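Local coordinates for DUF72 domain-containing protein (Thermotoga maritima, PDB 1VPQ) that is of unknown function but belongs to the DUF72 family, adopts a TIM-barrel-like fold and may bind an anionic ligand, at residues A[19-24]-A[39-44]; A[124-129]-A[155-160]; A[175-180]-A[187-192]. All blocks are in the same frame, centred on the assembly; numbering follows the deposited sequence. Where two conformers were deposited one is given.

Contact 1: residues A[19-24]-A[39-44]; sequences SGFSFE and QFLKYY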
loop_
_atom_site.group_PDB
_atom_site.type_symbol
_atom_site.label_atom_id
_atom_site.label_comp_id
_atom_site.label_asym_id
_atom_site.label_seq_id
_atom_site.Cartn_x
_atom_site.Cartn_y
_atom_site.Cartn_z
ATOM N N SER A 19 3.811 -5.608 -0.836
ATOM C CA SER A 19 2.364 -5.801 -0.782
ATOM C C SER A 19 2.091 -7.292 -0.737
ATOM O O SER A 19 2.147 -7.976 -1.761
ATOM C CB SER A 19 1.664 -5.179 -1.990
ATOM O OG SER A 19 1.751 -3.769 -1.957
ATOM N N GLY A 20 1.805 -7.785 0.462
ATOM C CA GLY A 20 1.637 -9.212 0.692
ATOM C C GLY A 20 2.976 -9.890 0.909
ATOM O O GLY A 20 4.032 -9.354 0.554
ATOM N N PHE A 21 2.915 -11.067 1.515
ATOM C CA PHE A 21 4.086 -11.918 1.743
ATOM C C PHE A 21 3.852 -13.366 1.287
ATOM O O PHE A 21 4.801 -14.126 1.157
ATOM C CB PHE A 21 4.435 -11.920 3.234
ATOM C CG PHE A 21 3.433 -12.659 4.086
ATOM C CD1 PHE A 21 3.570 -14.022 4.318
ATOM C CD2 PHE A 21 2.342 -11.998 4.632
ATOM C CE1 PHE A 21 2.648 -14.713 5.091
ATOM C CE2 PHE A 21 1.411 -12.683 5.405
ATOM C CZ PHE A 21 1.570 -14.045 5.636
ATOM N N SER A 22 2.592 -13.738 1.062
ATOM C CA SER A 22 2.197 -15.134 0.867
ATOM C C SER A 22 2.058 -15.474 -0.616
ATOM O O SER A 22 0.954 -15.530 -1.155
ATOM C CB SER A 22 0.889 -15.409 1.620
ATOM O OG SER A 22 0.642 -16.794 1.770
ATOM N N PHE A 23 3.201 -15.695 -1.264
ATOM C CA PHE A 23 3.267 -16.027 -2.689
ATOM C C PHE A 23 4.122 -17.272 -2.906
ATOM O O PHE A 23 5.186 -17.405 -2.305
ATOM C CB PHE A 23 3.879 -14.871 -3.489
ATOM C CG PHE A 23 3.137 -13.565 -3.357
ATOM C CD1 PHE A 23 1.974 -13.335 -4.079
ATOM C CD2 PHE A 23 3.614 -12.560 -2.527
ATOM C CE1 PHE A 23 1.290 -12.125 -3.965
ATOM C CE2 PHE A 23 2.936 -11.348 -2.406
ATOM C CZ PHE A 23 1.775 -11.130 -3.128
ATOM N N GLU A 24 3.653 -18.173 -3.767
ATOM C CA GLU A 24 4.413 -19.362 -4.163
ATOM C C GLU A 24 5.451 -19.031 -5.245
ATOM O O GLU A 24 6.536 -19.603 -5.259
ATOM C CB GLU A 24 3.464 -20.453 -4.661
ATOM C CG GLU A 24 2.529 -21.023 -3.582
ATOM C CD GLU A 24 3.149 -22.179 -2.801
ATOM O OE1 GLU A 24 4.152 -21.954 -2.089
ATOM O OE2 GLU A 24 2.624 -23.314 -2.895
ATOM N N GLN A 39 5.557 -20.867 7.217
ATOM C CA GLN A 39 6.779 -20.185 7.671
ATOM C C GLN A 39 7.147 -18.979 6.798
ATOM O O GLN A 39 8.210 -18.390 6.976
ATOM C CB GLN A 39 7.947 -21.173 7.713
ATOM N N PHE A 40 6.263 -18.614 5.869
ATOM C CA PHE A 40 6.486 -17.467 4.985
ATOM C C PHE A 40 6.616 -16.163 5.767
ATOM O O PHE A 40 7.516 -15.366 5.506
ATOM C CB PHE A 40 5.329 -17.288 3.985
ATOM C CG PHE A 40 5.356 -18.217 2.794
ATOM C CD1 PHE A 40 6.447 -19.027 2.509
ATOM C CD2 PHE A 40 4.271 -18.235 1.928
ATOM C CE1 PHE A 40 6.439 -19.863 1.396
ATOM C CE2 PHE A 40 4.253 -19.060 0.813
ATOM C CZ PHE A 40 5.339 -19.880 0.544
ATOM N N LEU A 41 5.697 -15.936 6.701
ATOM C CA LEU A 41 5.689 -14.686 7.453
ATOM C C LEU A 41 6.926 -14.568 8.350
ATOM O O LEU A 41 7.539 -13.514 8.407
ATOM C CB LEU A 41 4.403 -14.526 8.277
ATOM C CG LEU A 41 4.313 -13.213 9.080
ATOM C CD1 LEU A 41 4.364 -11.972 8.181
ATOM C CD2 LEU A 41 3.067 -13.189 9.942
ATOM N N LYS A 42 7.277 -15.651 9.040
ATOM C CA LYS A 42 8.485 -15.676 9.864
ATOM C C LYS A 42 9.736 -15.418 9.023
ATOM O O LYS A 42 10.602 -14.642 9.425
ATOM C CB LYS A 42 8.620 -17.002 10.609
ATOM C CG LYS A 42 9.803 -17.052 11.566
ATOM C CD LYS A 42 9.750 -18.302 12.405
ATOM C CE LYS A 42 10.823 -18.314 13.481
ATOM N NZ LYS A 42 10.574 -19.421 14.456
ATOM N N TYR A 43 9.815 -16.053 7.855
ATOM C CA TYR A 43 10.943 -15.846 6.942
ATOM C C TYR A 43 11.000 -14.404 6.443
ATOM O O TYR A 43 12.073 -13.825 6.317
ATOM C CB TYR A 43 10.885 -16.801 5.742
ATOM C CG TYR A 43 12.231 -16.963 5.063
ATOM C CD1 TYR A 43 12.656 -16.068 4.079
ATOM C CD2 TYR A 43 13.099 -17.995 5.431
ATOM C CE1 TYR A 43 13.904 -16.212 3.458
ATOM C CE2 TYR A 43 14.348 -18.144 4.822
ATOM C CZ TYR A 43 14.745 -17.252 3.838
ATOM O OH TYR A 43 15.976 -17.403 3.233
ATOM N N TYR A 44 9.835 -13.843 6.155
ATOM C CA TYR A 44 9.702 -12.455 5.733
ATOM C C TYR A 44 10.322 -11.457 6.742
ATOM O O TYR A 44 11.145 -10.623 6.357
ATOM C CB TYR A 44 8.213 -12.162 5.500
ATOM C CG TYR A 44 7.867 -10.776 5.028
ATOM C CD1 TYR A 44 7.626 -9.752 5.943
ATOM C CD2 TYR A 44 7.743 -10.493 3.677
ATOM C CE1 TYR A 44 7.296 -8.471 5.522
ATOM C CE2 TYR A 44 7.401 -9.212 3.240
ATOM C CZ TYR A 44 7.185 -8.201 4.171
ATOM O OH TYR A 44 6.849 -6.930 3.758
#
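The ring of Phe21 is held between Leu41 on one face and its own neighbour Ser22 on the other. Leu41 CD1 makes a CH-pi contact over the middle of the ring, 4.0 Å from the Phe21 centroid and only 9° off the normal, while Ser22 CB sits over the opposite face, displaced toward the rim. At the edge, near the ring plane, Phe40 CB comes within 3.7 Å of Phe21 CD1. CG of Phe21 lies between the backbone N and the carbonyl carbon (chi1 70°), a rotamer that swings the ring against the first turn of the helix. Nearer the backbone, Phe21 CB rests 3.6 Å from Tyr44 CD2.

These contacts fasten the loop that follows strand 13-18 to helix 40-46, part of the first strand-to-helix connection of a TIM-barrel-like fold. A large apolar ring suits position 21 because Met71 of helix 65-72 and Pro63 also border it. Phe40 sets its ring against the loop backbone, with CE2 3.7 Å from Phe23 O; Tyr31 stacks on this ring. Glu24 OE1 lies near the ring plane, 3.6 Å from Phe40 CZ, buried here with no polar partner in the model. Gly20, with phi 84°, suits its bend, since a CB there would run into the Phe23 ring. The hydroxyl of Tyr44 reaches past the contact to bond Ile52 O and Thr18 N, tying the helix to two strands.

Contact 2: residues A[124-129]-A[155-160]; sequences LAQFPF and EFRHYS. With SO4 (sulfate ion), chain C; SO4 (sulfate ion), chain B.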
loop_
_atom_site.group_PDB
_atom_site.type_symbol
_atom_site.label_atom_id
_atom_site.label_comp_id
_atom_site.label_asym_id
_atom_site.label_seq_id
_atom_site.Cartn_x
_atom_site.Cartn_y
_atom_site.Cartn_z
ATOM N N LEU A 124 -5.299 1.974 3.938
ATOM C CA LEU A 124 -5.137 2.429 2.560
ATOM C C LEU A 124 -6.440 2.331 1.788
ATOM O O LEU A 124 -7.056 1.256 1.721
ATOM C CB LEU A 124 -4.069 1.601 1.844
ATOM C CG LEU A 124 -3.838 1.901 0.358
ATOM C CD1 LEU A 124 -3.191 3.272 0.152
ATOM C CD2 LEU A 124 -2.996 0.815 -0.284
ATOM N N ALA A 125 -6.841 3.451 1.194
ATOM C CA ALA A 125 -7.950 3.476 0.252
ATOM C C ALA A 125 -7.399 3.754 -1.134
ATOM O O ALA A 125 -7.058 4.898 -1.456
ATOM C CB ALA A 125 -8.971 4.541 0.657
ATOM N N GLN A 126 -7.295 2.700 -1.942
ATOM C CA GLN A 126 -6.772 2.803 -3.309
ATOM C C GLN A 126 -7.913 2.691 -4.317
ATOM O O GLN A 126 -8.608 1.683 -4.373
ATOM C CB GLN A 126 -5.692 1.738 -3.562
ATOM C CG GLN A 126 -5.262 1.551 -5.023
ATOM C CD GLN A 126 -6.033 0.442 -5.736
ATOM O OE1 GLN A 126 -6.050 -0.705 -5.279
ATOM N NE2 GLN A 126 -6.672 0.777 -6.860
ATOM N N PHE A 127 -8.068 3.735 -5.126
ATOM C CA PHE A 127 -9.190 3.863 -6.042
ATOM C C PHE A 127 -8.810 3.491 -7.464
ATOM O O PHE A 127 -7.692 3.750 -7.892
ATOM C CB PHE A 127 -9.710 5.292 -5.989
ATOM C CG PHE A 127 -10.388 5.619 -4.699
ATOM C CD1 PHE A 127 -9.653 6.059 -3.611
ATOM C CD2 PHE A 127 -11.762 5.450 -4.561
ATOM C CE1 PHE A 127 -10.272 6.339 -2.410
ATOM C CE2 PHE A 127 -12.389 5.732 -3.370
ATOM C CZ PHE A 127 -11.650 6.177 -2.291
ATOM N N PRO A 128 -9.748 2.881 -8.208
ATOM C CA PRO A 128 -9.431 2.422 -9.553
ATOM C C PRO A 128 -9.367 3.554 -10.586
ATOM O O PRO A 128 -9.602 4.737 -10.262
ATOM C CB PRO A 128 -10.571 1.446 -9.867
ATOM C CG PRO A 128 -11.718 1.940 -9.063
ATOM C CD PRO A 128 -11.148 2.603 -7.841
ATOM N N PHE A 129 -9.025 3.174 -11.815
ATOM C CA PHE A 129 -8.906 4.088 -12.956
ATOM C C PHE A 129 -10.210 4.837 -13.211
ATOM O O PHE A 129 -10.196 6.027 -13.529
ATOM C CB PHE A 129 -8.512 3.294 -14.200
ATOM C CG PHE A 129 -8.123 4.145 -15.374
ATOM C CD1 PHE A 129 -6.920 4.825 -15.380
ATOM C CD2 PHE A 129 -8.953 4.252 -16.480
ATOM C CE1 PHE A 129 -6.558 5.608 -16.461
ATOM C CE2 PHE A 129 -8.595 5.032 -17.566
ATOM C CZ PHE A 129 -7.396 5.711 -17.558
ATOM N N GLU A 155 -4.854 6.765 -2.462
ATOM C CA GLU A 155 -4.176 6.662 -3.748
ATOM C C GLU A 155 -5.188 6.751 -4.904
ATOM O O GLU A 155 -6.201 6.040 -4.910
ATOM C CB GLU A 155 -3.462 5.304 -3.841
ATOM C CG GLU A 155 -2.581 5.132 -5.073
ATOM C CD GLU A 155 -2.139 3.691 -5.302
ATOM O OE1 GLU A 155 -1.899 2.981 -4.310
ATOM O OE2 GLU A 155 -2.023 3.264 -6.472
ATOM N N PHE A 156 -4.873 7.577 -5.900
ATOM C CA PHE A 156 -5.659 7.684 -7.133
ATOM C C PHE A 156 -4.939 7.042 -8.313
ATOM O O PHE A 156 -3.707 7.040 -8.376
ATOM C CB PHE A 156 -5.926 9.143 -7.481
ATOM C CG PHE A 156 -6.337 9.980 -6.318
ATOM C CD1 PHE A 156 -7.648 9.960 -5.862
ATOM C CD2 PHE A 156 -5.416 10.805 -5.684
ATOM C CE1 PHE A 156 -8.038 10.753 -4.770
ATOM C CE2 PHE A 156 -5.792 11.603 -4.598
ATOM C CZ PHE A 156 -7.105 11.577 -4.145
ATOM N N ARG A 157 -5.725 6.509 -9.245
ATOM C CA ARG A 157 -5.214 5.920 -10.478
ATOM C C ARG A 157 -5.422 6.840 -11.684
ATOM O O ARG A 157 -4.656 6.786 -12.641
ATOM C CB ARG A 157 -5.911 4.589 -10.748
ATOM C CG ARG A 157 -5.299 3.785 -11.897
ATOM C CD ARG A 157 -4.220 2.886 -11.375
ATOM N NE ARG A 157 -4.792 1.641 -10.867
ATOM C CZ ARG A 157 -4.321 0.936 -9.843
ATOM N NH1 ARG A 157 -3.265 1.349 -9.151
ATOM N NH2 ARG A 157 -4.926 -0.191 -9.498
ATOM N N HIS A 158 -6.446 7.688 -11.638
ATOM C CA HIS A 158 -6.820 8.499 -12.797
ATOM C C HIS A 158 -6.111 9.868 -12.774
ATOM O O HIS A 158 -6.019 10.505 -11.720
ATOM C CB HIS A 158 -8.349 8.666 -12.835
ATOM C CG HIS A 158 -8.883 9.111 -14.163
ATOM N ND1 HIS A 158 -9.312 10.400 -14.399
ATOM C CD2 HIS A 158 -9.056 8.438 -15.328
ATOM C CE1 HIS A 158 -9.725 10.501 -15.649
ATOM N NE2 HIS A 158 -9.581 9.324 -16.234
ATOM N N TYR A 159 -5.627 10.292 -13.945
ATOM C CA TYR A 159 -4.889 11.548 -14.126
ATOM C C TYR A 159 -5.630 12.811 -13.629
ATOM O O TYR A 159 -5.008 13.728 -13.085
ATOM C CB TYR A 159 -4.494 11.719 -15.608
ATOM C CG TYR A 159 -5.639 12.135 -16.514
ATOM C CD1 TYR A 159 -6.572 11.199 -16.976
ATOM C CD2 TYR A 159 -5.796 13.462 -16.903
ATOM C CE1 TYR A 159 -7.622 11.577 -17.796
ATOM C CE2 TYR A 159 -6.848 13.849 -17.718
ATOM C CZ TYR A 159 -7.764 12.905 -18.162
ATOM O OH TYR A 159 -8.815 13.290 -18.974
ATOM N N SER A 160 -6.951 12.840 -13.823
ATOM C CA SER A 160 -7.809 13.975 -13.454
ATOM C C SER A 160 -7.609 14.492 -12.024
ATOM O O SER A 160 -7.962 15.635 -11.718
ATOM C CB SER A 160 -9.279 13.588 -13.641
ATOM O OG SER A 160 -9.618 12.453 -12.863
HETATM S S SO4 C . -7.465 -0.412 -12.181
HETATM O O1 SO4 C . -7.563 -1.195 -10.952
HETATM O O2 SO4 C . -8.230 -1.041 -13.243
HETATM O O3 SO4 C . -8.017 0.917 -11.963
HETATM O O4 SO4 C . -6.073 -0.293 -12.596
HETATM S S SO4 B . -3.040 -1.988 -6.659
HETATM O O1 SO4 B . -3.115 -0.530 -6.635
HETATM O O2 SO4 B . -4.259 -2.549 -7.229
HETATM O O3 SO4 B . -1.901 -2.369 -7.481
HETATM O O4 SO4 B . -2.903 -2.486 -5.295
HETATM O O HOH W 1 -8.604 7.008 -9.239
#
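Gln126 and Arg157 bring their flat end groups together with planes 21° apart; a bend at chi2 of Gln126 brings its NE2 over a face of the guanidinium, 3.3 Å from Arg157 NH2. Both are donors, so this is packing rather than a bond. Bends at chi2 (90°) and chi3 (84°) turn the Arg157 chain back toward Glu155 and Gln126 and present its guanidinium edge to two sulfates. Arg157 NE reaches O4 of the chain C sulfate at 2.9 Å, and NH1 reaches O1 of the chain B sulfate at 3.1 Å. Glu155, extended beyond CG, runs beside Gln126 and forms a salt bridge from OE2 to Arg157 NH1; its OE1 pairs with Arg203, while Gln126 OE1 accepts from Lys84.

Farther along, His158 points its ring edge at the face of Phe129 in a T-shaped pair, with CD2 over the ring centre. Its ND1 and Ser160 OG are 2.6 Å apart in a hydrogen bond that fixes the imidazole's rotation. Along the backbone, the ends of strands 120-126 and 152-155 pair in parallel through Glu155 N to Ala125 O (3.1 Å), and Phe127 N, just beyond, bonds Glu155 O (3.0 Å).

A leucine in place of Arg157 would probably leave both sulfates short of donors and Glu155 without one of its cationic mates. The sulfates probably come from the crystallisation liquor, but basic groups converging at the C-terminal ends of barrel strands are consistent with a pocket for an anionic ligand.

Contact 3: residues A[175-180]-A[187-192]; sequences ITFVVV and GLFPYR. With SO4 (sulfate ion), chain D.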
loop_
_atom_site.group_PDB
_atom_site.type_symbol
_atom_site.label_atom_id
_atom_site.label_comp_id
_atom_site.label_asym_id
_atom_site.label_seq_id
_atom_site.Cartn_x
_atom_site.Cartn_y
_atom_site.Cartn_z
ATOM N N ILE A 175 -5.729 13.496 5.409
ATOM C CA ILE A 175 -5.547 12.237 4.687
ATOM C C ILE A 175 -4.149 12.205 4.083
ATOM O O ILE A 175 -3.744 13.124 3.381
ATOM C CB ILE A 175 -6.591 12.052 3.582
ATOM C CG1 ILE A 175 -8.003 12.047 4.187
ATOM C CG2 ILE A 175 -6.333 10.746 2.818
ATOM C CD1 ILE A 175 -9.124 12.263 3.180
ATOM N N THR A 176 -3.415 11.138 4.380
ATOM C CA THR A 176 -2.063 10.961 3.879
ATOM C C THR A 176 -2.101 10.615 2.380
ATOM O O THR A 176 -2.850 9.735 1.939
ATOM C CB THR A 176 -1.322 9.872 4.695
ATOM O OG1 THR A 176 -1.144 10.326 6.048
ATOM C CG2 THR A 176 0.037 9.529 4.084
ATOM N N PHE A 177 -1.294 11.336 1.609
ATOM C CA PHE A 177 -1.210 11.155 0.166
ATOM C C PHE A 177 -0.286 9.985 -0.201
ATOM O O PHE A 177 0.871 9.933 0.230
ATOM C CB PHE A 177 -0.714 12.449 -0.498
ATOM C CG PHE A 177 -0.480 12.308 -1.968
ATOM C CD1 PHE A 177 -1.550 12.154 -2.841
ATOM C CD2 PHE A 177 0.806 12.298 -2.481
ATOM C CE1 PHE A 177 -1.342 12.011 -4.195
ATOM C CE2 PHE A 177 1.022 12.152 -3.831
ATOM C CZ PHE A 177 -0.049 12.001 -4.690
ATOM N N VAL A 178 -0.804 9.046 -0.994
ATOM C CA VAL A 178 -0.005 7.934 -1.493
ATOM C C VAL A 178 0.795 8.357 -2.718
ATOM O O VAL A 178 0.238 8.579 -3.793
ATOM C CB VAL A 178 -0.875 6.729 -1.844
ATOM C CG1 VAL A 178 -0.032 5.609 -2.459
ATOM C CG2 VAL A 178 -1.569 6.222 -0.595
ATOM N N VAL A 179 2.107 8.468 -2.545
ATOM C CA VAL A 179 3.007 8.794 -3.651
ATOM C C VAL A 179 3.217 7.513 -4.455
ATOM O O VAL A 179 3.731 6.529 -3.935
ATOM C CB VAL A 179 4.372 9.318 -3.169
ATOM C CG1 VAL A 179 5.280 9.620 -4.368
ATOM C CG2 VAL A 179 4.205 10.554 -2.284
ATOM N N VAL A 180 2.827 7.543 -5.724
ATOM C CA VAL A 180 2.798 6.332 -6.538
ATOM C C VAL A 180 3.800 6.386 -7.683
ATOM O O VAL A 180 3.923 7.407 -8.370
ATOM C CB VAL A 180 1.418 6.105 -7.175
ATOM C CG1 VAL A 180 1.388 4.788 -7.952
ATOM C CG2 VAL A 180 0.349 6.094 -6.144
ATOM N N GLY A 187 -3.316 8.618 -19.111
ATOM C CA GLY A 187 -4.443 8.479 -18.188
ATOM C C GLY A 187 -4.117 8.173 -16.741
ATOM O O GLY A 187 -4.951 8.398 -15.863
ATOM N N LEU A 188 -2.919 7.653 -16.495
ATOM C CA LEU A 188 -2.530 7.201 -15.157
ATOM C C LEU A 188 -1.988 8.332 -14.296
ATOM O O LEU A 188 -1.480 9.330 -14.809
ATOM C CB LEU A 188 -1.481 6.097 -15.253
ATOM C CG LEU A 188 -1.945 4.791 -15.895
ATOM C CD1 LEU A 188 -0.817 3.779 -15.894
ATOM C CD2 LEU A 188 -3.162 4.241 -15.172
ATOM N N PHE A 189 -2.090 8.161 -12.983
ATOM C CA PHE A 189 -1.696 9.206 -12.052
ATOM C C PHE A 189 -0.168 9.273 -11.997
ATOM O O PHE A 189 0.496 8.237 -11.895
ATOM C CB PHE A 189 -2.297 8.945 -10.665
ATOM C CG PHE A 189 -2.223 10.126 -9.739
ATOM C CD1 PHE A 189 -1.109 10.328 -8.947
ATOM C CD2 PHE A 189 -3.263 11.034 -9.660
ATOM C CE1 PHE A 189 -1.029 11.426 -8.092
ATOM C CE2 PHE A 189 -3.190 12.124 -8.803
ATOM C CZ PHE A 189 -2.074 12.319 -8.019
ATOM N N PRO A 190 0.400 10.493 -12.082
ATOM C CA PRO A 190 1.860 10.636 -12.104
ATOM C C PRO A 190 2.532 10.476 -10.745
ATOM O O PRO A 190 1.866 10.326 -9.722
ATOM C CB PRO A 190 2.055 12.065 -12.611
ATOM C CG PRO A 190 0.865 12.791 -12.116
ATOM C CD PRO A 190 -0.272 11.802 -12.181
ATOM N N TYR A 191 3.857 10.510 -10.759
ATOM C CA TYR A 191 4.658 10.412 -9.544
ATOM C C TYR A 191 4.770 11.796 -8.961
ATOM O O TYR A 191 5.422 12.646 -9.540
ATOM C CB TYR A 191 6.044 9.859 -9.875
ATOM C CG TYR A 191 7.039 9.868 -8.749
ATOM C CD1 TYR A 191 7.071 8.838 -7.820
ATOM C CD2 TYR A 191 7.979 10.892 -8.634
ATOM C CE1 TYR A 191 7.998 8.840 -6.783
ATOM C CE2 TYR A 191 8.906 10.903 -7.612
ATOM C CZ TYR A 191 8.916 9.874 -6.690
ATOM O OH TYR A 191 9.836 9.874 -5.667
ATOM N N ARG A 192 4.093 12.017 -7.842
ATOM C CA ARG A 192 4.128 13.308 -7.135
ATOM C C ARG A 192 4.680 13.133 -5.719
ATOM O O ARG A 192 3.958 12.696 -4.827
ATOM C CB ARG A 192 2.722 13.946 -7.059
ATOM C CG ARG A 192 2.124 14.495 -8.361
ATOM C CD ARG A 192 3.182 14.770 -9.400
ATOM N NE ARG A 192 2.804 15.692 -10.458
ATOM C CZ ARG A 192 3.413 15.757 -11.637
ATOM N NH1 ARG A 192 4.403 14.923 -11.940
ATOM N NH2 ARG A 192 3.013 16.645 -12.532
HETATM S S SO4 D . 6.175 11.247 -13.794
HETATM O O1 SO4 D . 4.998 10.415 -14.066
HETATM O O2 SO4 D . 5.826 12.673 -13.775
HETATM O O3 SO4 D . 6.753 10.889 -12.513
HETATM O O4 SO4 D . 7.183 10.991 -14.804
HETATM O O HOH W 2 2.139 9.924 -7.132
HETATM O O HOH W 3 3.267 7.226 -11.239
#
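Phe177 and Phe189 meet rim to rim at the tight end of this contact, their ring planes 53° apart and Phe177 CZ 3.6 Å from Phe189 CE1. The two side chains approach from opposite directions, and neither ring lies over the other's face. Phe177 has CG anti to its backbone nitrogen (chi1 175°), which carries the ring toward the loop until its edge also meets the carbonyl of Arg192, with CE2 3.1 Å from Arg192 O. Aromatic residues suit both places: Tyr167 of helix 164-173 meets Phe177 edge-to-face and also touches Phe189. Val179 fills the next position, with CG2 packed on the same Arg192 carbonyl and CG1 3.7 Å from Tyr191 CE1. A branched residue thus serves two neighbours at once; the same valine also touches Phe202 of strand 199-204.

Strand 176-181 belongs to the parallel sheet of the TIM-barrel-like fold, and residues 187-192 lie in the connection that leads from it to strand 199-204. The end-to-end directions of the touching parts differ by 112°, and the two do not pair as neighbouring strands would.

Toward the strand end the packing gives way to water. One water accepts from Val180 N and Arg192 N and donates to Pro190 O; another donates to Val180 O and Phe189 O. Direct contact there includes a CA-H...O approach, Tyr191 CA to Val180 O at 3.3 Å. Beyond the waters, Tyr191 N makes weak, long hydrogen bonds to a sulfate, probably from the crystallisation liquor, while Arg192 lays its guanidinium against Pro190 CG and directs NH1 toward the same ion. The phenol of Tyr191 turns elsewhere, its OH bonded to Asp235.

Overall arrangement
Along the chain the three contacts follow in series, each closing before the next opens. Contact 1, after strand 13-18, lies on the opposite side of the chain's centre from the other two, its centre about 26 Å from that of contact 2 and about 27 Å from that of contact 3. Contacts 2 and 3 are neighbours, with centres about 8 Å apart, and share the parallel sheet through adjacent strands 120-126, 152-155 and 176-181. They touch directly: Glu155 packs on Val180, Phe156 on Phe189, and Tyr159 N probably bonds to Gly187 O. Loops following successive strands thus pack on one another beside the two sulfates of contact 2, at what may be an anion pocket whose role is unknown.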